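Enoyl-[acyl-carrier-protein] reductase [FMN] (Thermotoga maritima, PDB 5GVH) probably reduces enoyl-acyl-carrier-protein substrates with NADH in fatty-acid synthesis, using a bound flavin mononucleotide. Local coordinates at residues A[164-169]-A[186-191]; A[117-122]-A[134-139]; A[11-16]-A[38-43]; A[17-22]-A[194-199]. All coordinates share one frame; numbering follows the deposited sequence.

Interaction 1: residues A[164-169]-A[186-191]; sequences NIPVIA and GAEAVQ. With FMN (flavin mononucleotide), chain C.
Val167 and Ala169 are laced to Glu188, Ala189 and Gln191 by backbone bonds that alternate between the two segments. Glu188 N reaches Val167 O at 3.0 Å, with a C=O...N angle of 169°. One step on, Ala169 N donates to Ala189 O at 3.1 Å, and Ala169 O then receives Gln191 N at 2.9 Å. The small side chains fit around this ladder: the CB atoms of Ala169 and Ala187 meet at 3.8 Å, while on the other face the CG2 methyl of Ile168 rests 4.0 Å from Ala189 CB. Strands 167-170 and 190-192, joined through helix 176-184, form a parallel beta-alpha-beta crossover, the repeating unit of the TIM barrel. Helices 152-162 and 176-184 cover the face bearing Ala169, and strand 136-139 hydrogen-bonds to the far edge of Ile168. Ahead of the first of these bonds a water joins the two segments, accepting from Val167 N at 2.7 Å and donating to Gly186 O and Glu188 OE2. With CG beside its backbone N (chi1 -52°), Glu188 carries its carboxylate back alongside Pro166, where OE2 also forms a salt bridge with Arg6 of helix 6-10. At the opposite end the chain of Gln191, extended beyond CG, leaves the strand for the cofactor, and its NE2 lies 2.7 Å from O3' of FMN in a hydrogen bond that is weak because it is bent to 125° at the hydrogen.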
# COMPACT_ATOMS: atom_id res chain seq x y z
N ASN A 164 -11.95 17.71 -4.63
CA ASN A 164 -13.37 17.58 -4.35
C ASN A 164 -14.10 16.67 -5.32
O ASN A 164 -15.21 16.24 -5.02
CB ASN A 164 -14.04 18.96 -4.32
CG ASN A 164 -13.76 19.71 -3.01
OD1 ASN A 164 -14.66 19.90 -2.19
ND2 ASN A 164 -12.51 20.12 -2.81
N ILE A 165 -13.50 16.34 -6.47
CA ILE A 165 -14.13 15.41 -7.40
C ILE A 165 -13.98 14.00 -6.86
O ILE A 165 -13.08 13.75 -6.04
CB ILE A 165 -13.54 15.54 -8.82
CG1 ILE A 165 -12.04 15.21 -8.82
CG2 ILE A 165 -13.80 16.92 -9.41
CD1 ILE A 165 -11.41 15.30 -10.20
N PRO A 166 -14.81 13.04 -7.28
CA PRO A 166 -14.70 11.68 -6.73
C PRO A 166 -13.36 11.03 -7.04
O PRO A 166 -12.81 11.18 -8.14
CB PRO A 166 -15.85 10.94 -7.41
CG PRO A 166 -16.83 12.01 -7.79
CD PRO A 166 -15.97 13.18 -8.16
N VAL A 167 -12.84 10.29 -6.06
CA VAL A 167 -11.60 9.53 -6.18
C VAL A 167 -11.94 8.06 -6.32
O VAL A 167 -12.82 7.54 -5.63
CB VAL A 167 -10.68 9.77 -4.96
CG1 VAL A 167 -9.41 8.91 -5.06
CG2 VAL A 167 -10.34 11.25 -4.84
N ILE A 168 -11.24 7.38 -7.23
CA ILE A 168 -11.45 5.95 -7.49
C ILE A 168 -10.16 5.22 -7.15
O ILE A 168 -9.12 5.43 -7.81
CB ILE A 168 -11.87 5.70 -8.95
CG1 ILE A 168 -13.11 6.53 -9.30
CG2 ILE A 168 -12.15 4.22 -9.19
CD1 ILE A 168 -13.54 6.39 -10.75
N ALA A 169 -10.22 4.37 -6.15
CA ALA A 169 -9.02 3.68 -5.68
C ALA A 169 -8.69 2.55 -6.63
O ALA A 169 -9.57 1.78 -7.01
CB ALA A 169 -9.24 3.14 -4.26
N GLY A 186 -11.33 7.11 1.75
CA GLY A 186 -11.90 8.29 1.11
C GLY A 186 -12.38 8.08 -0.31
O GLY A 186 -12.93 9.02 -0.89
N ALA A 187 -12.18 6.90 -0.91
CA ALA A 187 -12.62 6.66 -2.27
C ALA A 187 -14.13 6.48 -2.32
O ALA A 187 -14.78 6.24 -1.30
CB ALA A 187 -11.93 5.43 -2.87
N GLU A 188 -14.68 6.59 -3.53
CA GLU A 188 -16.10 6.40 -3.77
C GLU A 188 -16.36 5.39 -4.88
O GLU A 188 -17.50 5.30 -5.37
CB GLU A 188 -16.76 7.74 -4.10
CG GLU A 188 -16.47 8.80 -3.06
CD GLU A 188 -17.16 10.10 -3.35
OE1 GLU A 188 -18.41 10.10 -3.46
OE2 GLU A 188 -16.45 11.12 -3.48
N ALA A 189 -15.33 4.65 -5.29
CA ALA A 189 -15.43 3.53 -6.22
C ALA A 189 -14.07 2.85 -6.23
O ALA A 189 -13.10 3.39 -5.69
CB ALA A 189 -15.85 3.97 -7.63
N VAL A 190 -14.00 1.67 -6.86
CA VAL A 190 -12.75 0.93 -7.01
C VAL A 190 -12.57 0.51 -8.46
O VAL A 190 -13.54 0.31 -9.20
CB VAL A 190 -12.67 -0.30 -6.08
CG1 VAL A 190 -12.71 0.14 -4.60
CG2 VAL A 190 -13.77 -1.31 -6.40
N GLN A 191 -11.31 0.41 -8.87
CA GLN A 191 -10.91 -0.10 -10.17
C GLN A 191 -10.00 -1.31 -9.99
O GLN A 191 -9.04 -1.26 -9.21
CB GLN A 191 -10.22 0.99 -10.99
CG GLN A 191 -9.40 0.47 -12.17
CD GLN A 191 -8.79 1.59 -13.02
OE1 GLN A 191 -9.50 2.28 -13.73
NE2 GLN A 191 -7.47 1.75 -12.95
N1 FMN C . -3.42 0.93 -17.00
C2 FMN C . -3.45 1.91 -17.97
O2 FMN C . -3.70 3.09 -17.71
N3 FMN C . -3.18 1.58 -19.27
C4 FMN C . -2.89 0.29 -19.63
O4 FMN C . -2.65 0.03 -20.80
C4A FMN C . -2.87 -0.71 -18.65
N5 FMN C . -2.58 -2.01 -19.01
C5A FMN C . -2.58 -3.00 -18.04
C6 FMN C . -2.30 -4.31 -18.42
C7 FMN C . -2.30 -5.32 -17.48
C7M FMN C . -1.99 -6.73 -17.91
C8 FMN C . -2.57 -5.03 -16.14
C8M FMN C . -2.55 -6.12 -15.11
C9 FMN C . -2.85 -3.72 -15.76
C9A FMN C . -2.86 -2.69 -16.71
N10 FMN C . -3.14 -1.38 -16.35
C10 FMN C . -3.14 -0.38 -17.32
C1' FMN C . -3.45 -1.03 -14.92
C2' FMN C . -4.93 -1.28 -14.64
O2' FMN C . -5.70 -0.37 -15.38
C3' FMN C . -5.29 -1.10 -13.18
O3' FMN C . -5.20 0.27 -12.86
C4' FMN C . -4.41 -1.95 -12.26
O4' FMN C . -4.45 -3.27 -12.72
C5' FMN C . -4.95 -1.97 -10.83
O5' FMN C . -4.18 -2.86 -10.04
P FMN C . -4.65 -4.37 -9.69
O1P FMN C . -4.06 -4.74 -8.33
O2P FMN C . -6.15 -4.51 -9.65
O3P FMN C . -4.05 -5.31 -10.71
O HOH W 1 -13.60 10.70 -3.47

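Interaction 2: residues A[117-122]-A[134-139]; sequences PVVASD and DAVIAE. With FMN (flavin mononucleotide), chain C.
Val118 and Val119 pair in parallel with Ile137 and Ala138 along strands 117-119 and 136-139, whose short axes approach to 4.7 Å and cross at -30°. Three nearly straight bonds hold this register: Ile137 N to Pro117 O at 2.9 Å, Val119 N to Ile137 O at 2.8 Å, and Glu139 N to Val119 O at 3.1 Å. Side chains then sort onto two faces. On one, the CG2 methyl of Val118 sits against Ile137, 3.8 Å from its CB and equally near its CG2 and CD1, while CG1 of Val118 touches Glu139 CB. Exchanging Val118 for an alanine would probably open a gap beside Ile137 and leave Glu139 CB without the methyl it touches. On the other face Val119 meets Val136 at about a right angle; CG2 of Val119, wedged between its own backbone N and carbonyl carbon, lies only 3.4 Å from Val136 CG1, tighter than normal packing. Glu139 closes the strand and turns to the cofactor: with CG anti to the backbone N (chi1 -174°), it extends until OE2 accepts a 2.7 Å hydrogen bond from O3' of the FMN ribityl chain. The two strands belong to a beta-alpha-beta crossover of the TIM barrel, strand 114-119 leading through helix 122-131 into strand 136-139. Ser121 OG caps the start of that helix by binding Leu124 N; helix 152-162 packs on Ala138, Ile137 lies against Ile168 of strand 167-170, and Val118 is bonded through its backbone to Phe96 on the neighbouring strand.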
# COMPACT_ATOMS: atom_id res chain seq x y z
N PRO A 117 -8.75 10.78 -15.40
CA PRO A 117 -7.32 10.46 -15.50
C PRO A 117 -6.86 9.56 -14.36
O PRO A 117 -7.40 9.60 -13.25
CB PRO A 117 -6.63 11.83 -15.41
CG PRO A 117 -7.72 12.85 -15.57
CD PRO A 117 -8.97 12.20 -15.08
N VAL A 118 -5.85 8.74 -14.66
CA VAL A 118 -5.14 7.93 -13.67
C VAL A 118 -3.95 8.73 -13.15
O VAL A 118 -3.08 9.13 -13.93
CB VAL A 118 -4.68 6.59 -14.25
CG1 VAL A 118 -3.70 5.92 -13.29
CG2 VAL A 118 -5.87 5.68 -14.53
N VAL A 119 -3.90 8.94 -11.83
CA VAL A 119 -2.86 9.75 -11.21
C VAL A 119 -2.15 8.93 -10.13
O VAL A 119 -2.68 7.94 -9.62
CB VAL A 119 -3.42 11.05 -10.61
CG1 VAL A 119 -4.36 11.72 -11.59
CG2 VAL A 119 -4.12 10.76 -9.28
N ALA A 120 -0.95 9.40 -9.75
CA ALA A 120 -0.14 8.77 -8.70
C ALA A 120 0.40 9.79 -7.71
O ALA A 120 1.38 9.51 -7.01
CB ALA A 120 1.01 7.96 -9.31
N SER A 121 -0.24 10.95 -7.61
CA SER A 121 0.17 12.01 -6.70
C SER A 121 -1.01 12.94 -6.51
O SER A 121 -1.89 13.05 -7.38
CB SER A 121 1.39 12.77 -7.22
OG SER A 121 1.10 13.42 -8.46
N ASP A 122 -1.03 13.62 -5.37
CA ASP A 122 -2.09 14.60 -5.12
C ASP A 122 -1.92 15.83 -6.00
O ASP A 122 -2.91 16.40 -6.48
CB ASP A 122 -2.11 14.99 -3.64
CG ASP A 122 -0.78 15.50 -3.13
OD1 ASP A 122 0.27 14.89 -3.45
OD2 ASP A 122 -0.78 16.51 -2.38
N ASP A 134 -13.52 14.86 -14.43
CA ASP A 134 -14.78 14.57 -13.73
C ASP A 134 -14.56 13.71 -12.50
O ASP A 134 -15.32 13.79 -11.54
CB ASP A 134 -15.76 13.87 -14.66
CG ASP A 134 -15.98 14.61 -15.95
OD1 ASP A 134 -15.31 14.29 -16.95
OD2 ASP A 134 -16.84 15.52 -15.94
N ALA A 135 -13.56 12.84 -12.56
CA ALA A 135 -13.11 12.05 -11.43
C ALA A 135 -11.62 11.79 -11.62
O ALA A 135 -11.01 12.24 -12.59
CB ALA A 135 -13.90 10.74 -11.32
N VAL A 136 -11.05 11.04 -10.68
CA VAL A 136 -9.63 10.72 -10.69
C VAL A 136 -9.46 9.29 -10.19
O VAL A 136 -10.06 8.90 -9.18
CB VAL A 136 -8.84 11.70 -9.80
CG1 VAL A 136 -7.55 11.09 -9.38
CG2 VAL A 136 -8.57 12.99 -10.54
N ILE A 137 -8.67 8.50 -10.91
CA ILE A 137 -8.26 7.17 -10.46
C ILE A 137 -6.91 7.31 -9.76
O ILE A 137 -5.90 7.59 -10.41
CB ILE A 137 -8.19 6.19 -11.62
CG1 ILE A 137 -9.59 5.91 -12.16
CG2 ILE A 137 -7.51 4.88 -11.18
CD1 ILE A 137 -9.58 5.41 -13.59
N ALA A 138 -6.89 7.10 -8.44
CA ALA A 138 -5.65 7.11 -7.67
C ALA A 138 -5.11 5.68 -7.60
O ALA A 138 -5.69 4.83 -6.92
CB ALA A 138 -5.87 7.67 -6.27
N GLU A 139 -4.00 5.43 -8.29
CA GLU A 139 -3.47 4.08 -8.46
C GLU A 139 -2.19 3.89 -7.67
O GLU A 139 -1.16 4.50 -7.99
CB GLU A 139 -3.21 3.77 -9.94
CG GLU A 139 -2.82 2.31 -10.12
CD GLU A 139 -2.19 2.03 -11.45
OE1 GLU A 139 -1.00 2.36 -11.62
OE2 GLU A 139 -2.87 1.45 -12.32
N1 FMN C . -3.42 0.93 -17.00
C2 FMN C . -3.45 1.91 -17.97
O2 FMN C . -3.70 3.09 -17.71
N3 FMN C . -3.18 1.58 -19.27
C4 FMN C . -2.89 0.29 -19.63
O4 FMN C . -2.65 0.03 -20.80
C4A FMN C . -2.87 -0.71 -18.65
N5 FMN C . -2.58 -2.01 -19.01
C5A FMN C . -2.58 -3.00 -18.04
C6 FMN C . -2.30 -4.31 -18.42
C7 FMN C . -2.30 -5.32 -17.48
C7M FMN C . -1.99 -6.73 -17.91
C8 FMN C . -2.57 -5.03 -16.14
C8M FMN C . -2.55 -6.12 -15.11
C9 FMN C . -2.85 -3.72 -15.76
C9A FMN C . -2.86 -2.69 -16.71
N10 FMN C . -3.14 -1.38 -16.35
C10 FMN C . -3.14 -0.38 -17.32
C1' FMN C . -3.45 -1.03 -14.92
C2' FMN C . -4.93 -1.28 -14.64
O2' FMN C . -5.70 -0.37 -15.38
C3' FMN C . -5.29 -1.10 -13.18
O3' FMN C . -5.20 0.27 -12.86
C4' FMN C . -4.41 -1.95 -12.26
O4' FMN C . -4.45 -3.27 -12.72
C5' FMN C . -4.95 -1.97 -10.83
O5' FMN C . -4.18 -2.86 -10.04
P FMN C . -4.65 -4.37 -9.69
O1P FMN C . -4.06 -4.74 -8.33
O2P FMN C . -6.15 -4.51 -9.65
O3P FMN C . -4.05 -5.31 -10.71

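Interaction 3: residues A[11-16]-A[38-43]; sequences LEIEHP and GGLGII
His15 and Gly38 are joined by a backbone hydrogen bond from His15 N to Gly38 O of 3.1 Å that is fairly straight at the hydrogen (165°) although the donor stands well above the carbonyl plane. The same oxygen takes a second, weak bond from Glu14 N at 3.2 Å, so one carbonyl gathers two successive amides of the loop. The contact leads into the first two strands of a TIM barrel: residues 11-16 precede strand 17-19, residues 38-43 run into strand 42-44, and Leu40 exchanges backbone bonds with Ile17 and Met19 of the first strand. Both segments leave a helix through a Schellman motif, at Glu12 and at Gly38. The positive phi of Gly38 suits a residue without a side chain, and a CB there would also run into Glu14 OE1 and His15 CD2. The carboxylate oxygen and the imidazole thus close over its backbone, with His15 CD2 3.7 Å from Gly38 CA. Glu14 CB covers one face of that imidazole ring, and helix 290-310 packs on His15 through Ile294 and Leu298. Ile13 packs on the glycine carbonyls, its CG1 near Gly38 O and its CD1 tight against Gly39 O at 3.1 Å. Apolar contacts begin at Leu40, where that same CD1 meets CB and CD1. With CG anti to the backbone N (chi1 -178°), Leu40 carries its methyls toward Ile13 and Leu11; it also packs on Leu18, and crossing it at about a right angle, Leu11 brings its CD2 to 3.8 Å from Leu40 CD2.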
# COMPACT_ATOMS: atom_id res chain seq x y z
N LEU A 11 -21.56 8.17 -13.60
CA LEU A 11 -21.43 7.27 -14.73
C LEU A 11 -22.73 6.55 -15.06
O LEU A 11 -22.74 5.69 -15.95
CB LEU A 11 -20.32 6.24 -14.46
CG LEU A 11 -18.85 6.54 -14.77
CD1 LEU A 11 -18.44 7.96 -14.40
CD2 LEU A 11 -17.97 5.56 -13.99
N GLU A 12 -23.84 6.88 -14.38
CA GLU A 12 -25.09 6.14 -14.52
C GLU A 12 -24.81 4.64 -14.43
O GLU A 12 -25.22 3.86 -15.28
CB GLU A 12 -25.81 6.49 -15.82
CG GLU A 12 -25.57 7.91 -16.35
CD GLU A 12 -26.39 8.97 -15.63
OE1 GLU A 12 -27.49 8.64 -15.15
OE2 GLU A 12 -25.91 10.13 -15.54
N ILE A 13 -24.05 4.26 -13.41
CA ILE A 13 -23.59 2.90 -13.22
C ILE A 13 -24.32 2.31 -12.02
O ILE A 13 -24.78 3.03 -11.13
CB ILE A 13 -22.04 2.88 -13.05
CG1 ILE A 13 -21.46 1.60 -13.64
CG2 ILE A 13 -21.61 3.04 -11.62
CD1 ILE A 13 -21.43 1.63 -15.15
N GLU A 14 -24.44 0.99 -11.99
CA GLU A 14 -25.06 0.28 -10.89
C GLU A 14 -24.17 0.10 -9.65
O GLU A 14 -24.58 0.39 -8.59
CB GLU A 14 -25.57 -1.07 -11.37
CG GLU A 14 -26.81 -1.51 -10.70
CD GLU A 14 -27.20 -2.94 -11.01
OE1 GLU A 14 -26.57 -3.60 -11.83
OE2 GLU A 14 -28.18 -3.40 -10.41
N HIS A 15 -22.96 -0.39 -9.82
CA HIS A 15 -22.01 -0.64 -8.75
C HIS A 15 -20.77 0.24 -8.81
O HIS A 15 -20.38 0.61 -9.89
CB HIS A 15 -21.57 -2.07 -8.87
CG HIS A 15 -22.70 -3.03 -8.98
ND1 HIS A 15 -23.73 -3.06 -8.08
CD2 HIS A 15 -22.94 -4.03 -9.86
CE1 HIS A 15 -24.57 -4.02 -8.41
NE2 HIS A 15 -24.11 -4.62 -9.48
N PRO A 16 -20.10 0.57 -7.70
CA PRO A 16 -18.94 1.45 -7.90
C PRO A 16 -17.69 0.63 -8.19
O PRO A 16 -16.73 0.66 -7.41
CB PRO A 16 -18.82 2.16 -6.56
CG PRO A 16 -19.16 1.13 -5.55
CD PRO A 16 -20.02 0.09 -6.23
N GLY A 38 -23.24 -4.59 -14.26
CA GLY A 38 -23.50 -3.41 -13.46
C GLY A 38 -22.29 -2.54 -13.16
O GLY A 38 -22.45 -1.40 -12.70
N GLY A 39 -21.08 -3.05 -13.39
CA GLY A 39 -19.88 -2.25 -13.30
C GLY A 39 -19.62 -1.48 -14.59
O GLY A 39 -20.51 -1.33 -15.44
N LEU A 40 -18.39 -1.00 -14.73
CA LEU A 40 -17.99 -0.22 -15.90
C LEU A 40 -16.79 -0.90 -16.56
O LEU A 40 -15.65 -0.69 -16.13
CB LEU A 40 -17.66 1.23 -15.53
CG LEU A 40 -17.29 2.11 -16.73
CD1 LEU A 40 -18.53 2.79 -17.35
CD2 LEU A 40 -16.21 3.14 -16.37
N GLY A 41 -17.06 -1.71 -17.58
CA GLY A 41 -15.99 -2.19 -18.42
C GLY A 41 -15.31 -1.04 -19.15
O GLY A 41 -15.88 0.04 -19.31
N ILE A 42 -14.07 -1.27 -19.57
CA ILE A 42 -13.25 -0.25 -20.22
C ILE A 42 -12.38 -0.93 -21.26
O ILE A 42 -11.64 -1.87 -20.93
CB ILE A 42 -12.39 0.53 -19.21
CG1 ILE A 42 -13.26 1.55 -18.47
CG2 ILE A 42 -11.22 1.22 -19.90
CD1 ILE A 42 -12.54 2.34 -17.38
N ILE A 43 -12.49 -0.48 -22.52
CA ILE A 43 -11.64 -1.00 -23.59
C ILE A 43 -10.23 -0.43 -23.43
O ILE A 43 -10.04 0.79 -23.37
CB ILE A 43 -12.22 -0.64 -24.97
CG1 ILE A 43 -13.66 -1.13 -25.13
CG2 ILE A 43 -11.35 -1.21 -26.08
CD1 ILE A 43 -14.31 -0.73 -26.47

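Interaction 4: residues A[17-22]-A[194-199]; sequences ILMGGM and TRFVAS. With FMN (flavin mononucleotide), chain C.
Met22 bridges the flavin and Val197, its side chain running from the one to the other. CB lies over one face of the ring system, 3.6 Å from C6 of FMN; CG moves along that face to 3.5 Å from C9A. The sulfur stays near the benzenoid ring at C8 while touching Val197 CG2 at 3.5 Å, and the bend at chi3 (-76°) keeps CE against the same methyl. An alanine in place of Met22 would keep CB but would probably leave the flavin face near C9A and C8 without CG and the sulfur, and Val197 CG2 without its neighbour. In this TIM barrel the first strand, 17-19, and the short helix 194-197 after the last strand, 190-192, come together beside the cofactor, and the start of that helix holds the phosphate: Thr194 N donates to O3P of FMN at 3.1 Å, and Thr194 OG1 also bonds to it. Two residues on, Phe196 turns its ring edge to the strand. Leu18 O lies in the ring plane, 3.7 Å from CE1, and Ile17 CG2 sits at the same edge near CZ. Met19 comes in obliquely, its CG 3.7 Å from Phe196 CD1, and continues to Leu30, Ala31 and Val34 of helix 28-36.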
# COMPACT_ATOMS: atom_id res chain seq x y z
N ILE A 17 -17.70 -0.09 -9.30
CA ILE A 17 -16.60 -0.96 -9.68
C ILE A 17 -16.21 -0.65 -11.12
O ILE A 17 -17.03 -0.82 -12.03
CB ILE A 17 -16.96 -2.45 -9.56
CG1 ILE A 17 -17.20 -2.84 -8.10
CG2 ILE A 17 -15.87 -3.32 -10.17
CD1 ILE A 17 -17.54 -4.32 -7.96
N LEU A 18 -14.97 -0.22 -11.33
CA LEU A 18 -14.44 -0.01 -12.67
C LEU A 18 -13.54 -1.18 -13.06
O LEU A 18 -12.90 -1.81 -12.22
CB LEU A 18 -13.61 1.28 -12.76
CG LEU A 18 -14.17 2.69 -12.53
CD1 LEU A 18 -13.65 3.65 -13.61
CD2 LEU A 18 -15.68 2.73 -12.42
N MET A 19 -13.49 -1.46 -14.35
CA MET A 19 -12.50 -2.36 -14.92
C MET A 19 -11.34 -1.51 -15.41
O MET A 19 -11.54 -0.60 -16.24
CB MET A 19 -13.12 -3.16 -16.07
CG MET A 19 -12.27 -4.28 -16.67
SD MET A 19 -13.06 -4.83 -18.24
CE MET A 19 -11.80 -4.43 -19.42
N GLY A 20 -10.13 -1.77 -14.90
CA GLY A 20 -8.97 -1.04 -15.35
C GLY A 20 -8.69 -1.18 -16.84
O GLY A 20 -8.72 -2.30 -17.38
N GLY A 21 -8.44 -0.07 -17.53
CA GLY A 21 -8.02 -0.15 -18.91
C GLY A 21 -6.75 -0.95 -19.02
O GLY A 21 -5.81 -0.69 -18.26
N MET A 22 -6.69 -1.94 -19.91
CA MET A 22 -5.54 -2.84 -19.99
C MET A 22 -5.18 -3.11 -21.45
O MET A 22 -6.02 -3.58 -22.22
CB MET A 22 -5.82 -4.18 -19.26
CG MET A 22 -5.95 -4.09 -17.72
SD MET A 22 -6.27 -5.68 -16.88
CE MET A 22 -8.02 -5.92 -17.26
N THR A 194 -6.15 -7.01 -12.26
CA THR A 194 -5.76 -8.42 -12.10
C THR A 194 -6.96 -9.29 -11.73
O THR A 194 -7.09 -10.41 -12.23
CB THR A 194 -4.64 -8.56 -11.06
OG1 THR A 194 -3.54 -7.70 -11.38
CG2 THR A 194 -4.13 -10.01 -10.98
N ARG A 195 -7.84 -8.80 -10.85
CA ARG A 195 -9.03 -9.57 -10.49
C ARG A 195 -9.92 -9.84 -11.71
O ARG A 195 -10.58 -10.89 -11.77
CB ARG A 195 -9.81 -8.83 -9.40
CG ARG A 195 -11.20 -9.38 -9.08
CD ARG A 195 -11.17 -10.72 -8.36
NE ARG A 195 -10.88 -11.83 -9.26
CZ ARG A 195 -10.98 -13.11 -8.93
NH1 ARG A 195 -11.36 -13.45 -7.70
NH2 ARG A 195 -10.69 -14.06 -9.82
N PHE A 196 -9.97 -8.93 -12.68
CA PHE A 196 -10.81 -9.14 -13.86
C PHE A 196 -10.12 -9.90 -14.98
O PHE A 196 -10.79 -10.39 -15.89
CB PHE A 196 -11.34 -7.80 -14.39
CG PHE A 196 -12.55 -7.27 -13.64
CD1 PHE A 196 -12.65 -5.91 -13.32
CD2 PHE A 196 -13.60 -8.11 -13.29
CE1 PHE A 196 -13.76 -5.41 -12.65
CE2 PHE A 196 -14.71 -7.61 -12.61
CZ PHE A 196 -14.79 -6.25 -12.29
N VAL A 197 -8.79 -9.98 -14.97
CA VAL A 197 -8.11 -10.91 -15.87
C VAL A 197 -8.40 -12.35 -15.46
O VAL A 197 -8.53 -13.24 -16.31
CB VAL A 197 -6.59 -10.62 -15.90
CG1 VAL A 197 -5.85 -11.60 -16.82
CG2 VAL A 197 -6.32 -9.17 -16.30
N ALA A 198 -8.53 -12.59 -14.15
CA ALA A 198 -8.77 -13.93 -13.61
C ALA A 198 -10.27 -14.25 -13.60
O ALA A 198 -10.85 -14.65 -12.59
CB ALA A 198 -8.16 -14.05 -12.21
N SER A 199 -10.89 -14.06 -14.76
CA SER A 199 -12.31 -14.32 -14.95
C SER A 199 -12.49 -15.20 -16.17
O SER A 199 -11.66 -15.19 -17.08
CB SER A 199 -13.10 -13.03 -15.12
OG SER A 199 -12.68 -12.35 -16.29
N1 FMN C . -3.42 0.93 -17.00
C2 FMN C . -3.45 1.91 -17.97
O2 FMN C . -3.70 3.09 -17.71
N3 FMN C . -3.18 1.58 -19.27
C4 FMN C . -2.89 0.29 -19.63
O4 FMN C . -2.65 0.03 -20.80
C4A FMN C . -2.87 -0.71 -18.65
N5 FMN C . -2.58 -2.01 -19.01
C5A FMN C . -2.58 -3.00 -18.04
C6 FMN C . -2.30 -4.31 -18.42
C7 FMN C . -2.30 -5.32 -17.48
C7M FMN C . -1.99 -6.73 -17.91
C8 FMN C . -2.57 -5.03 -16.14
C8M FMN C . -2.55 -6.12 -15.11
C9 FMN C . -2.85 -3.72 -15.76
C9A FMN C . -2.86 -2.69 -16.71
N10 FMN C . -3.14 -1.38 -16.35
C10 FMN C . -3.14 -0.38 -17.32
C1' FMN C . -3.45 -1.03 -14.92
C2' FMN C . -4.93 -1.28 -14.64
O2' FMN C . -5.70 -0.37 -15.38
C3' FMN C . -5.29 -1.10 -13.18
O3' FMN C . -5.20 0.27 -12.86
C4' FMN C . -4.41 -1.95 -12.26
O4' FMN C . -4.45 -3.27 -12.72
C5' FMN C . -4.95 -1.97 -10.83
O5' FMN C . -4.18 -2.86 -10.04
P FMN C . -4.65 -4.37 -9.69
O1P FMN C . -4.06 -4.74 -8.33
O2P FMN C . -6.15 -4.51 -9.65
O3P FMN C . -4.05 -5.31 -10.71

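Overall arrangement
All four contacts belong to one eight-stranded parallel TIM barrel. Interactions 2 and 1 follow in series along the chain, their centres 9 Å apart, and adjoin through strands 136-139 and 167-170; both are nested in the long loop that interaction 4 closes between the first strand and the helix that follows the last. Interaction 4, its centre about 16 Å from that of interaction 1, adjoins it where strand 190-192 pairs with strand 17-19. Interaction 3 alternates with interaction 4 in sequence, its centre 12 Å away, and meets it through the backbone bonds of Leu40 with Ile17 and Met19, consistent with barrel closure between the first two strands. Interactions 1, 2 and 4 all touch FMN, so strand ends and the loops beyond them assemble the cofactor pocket.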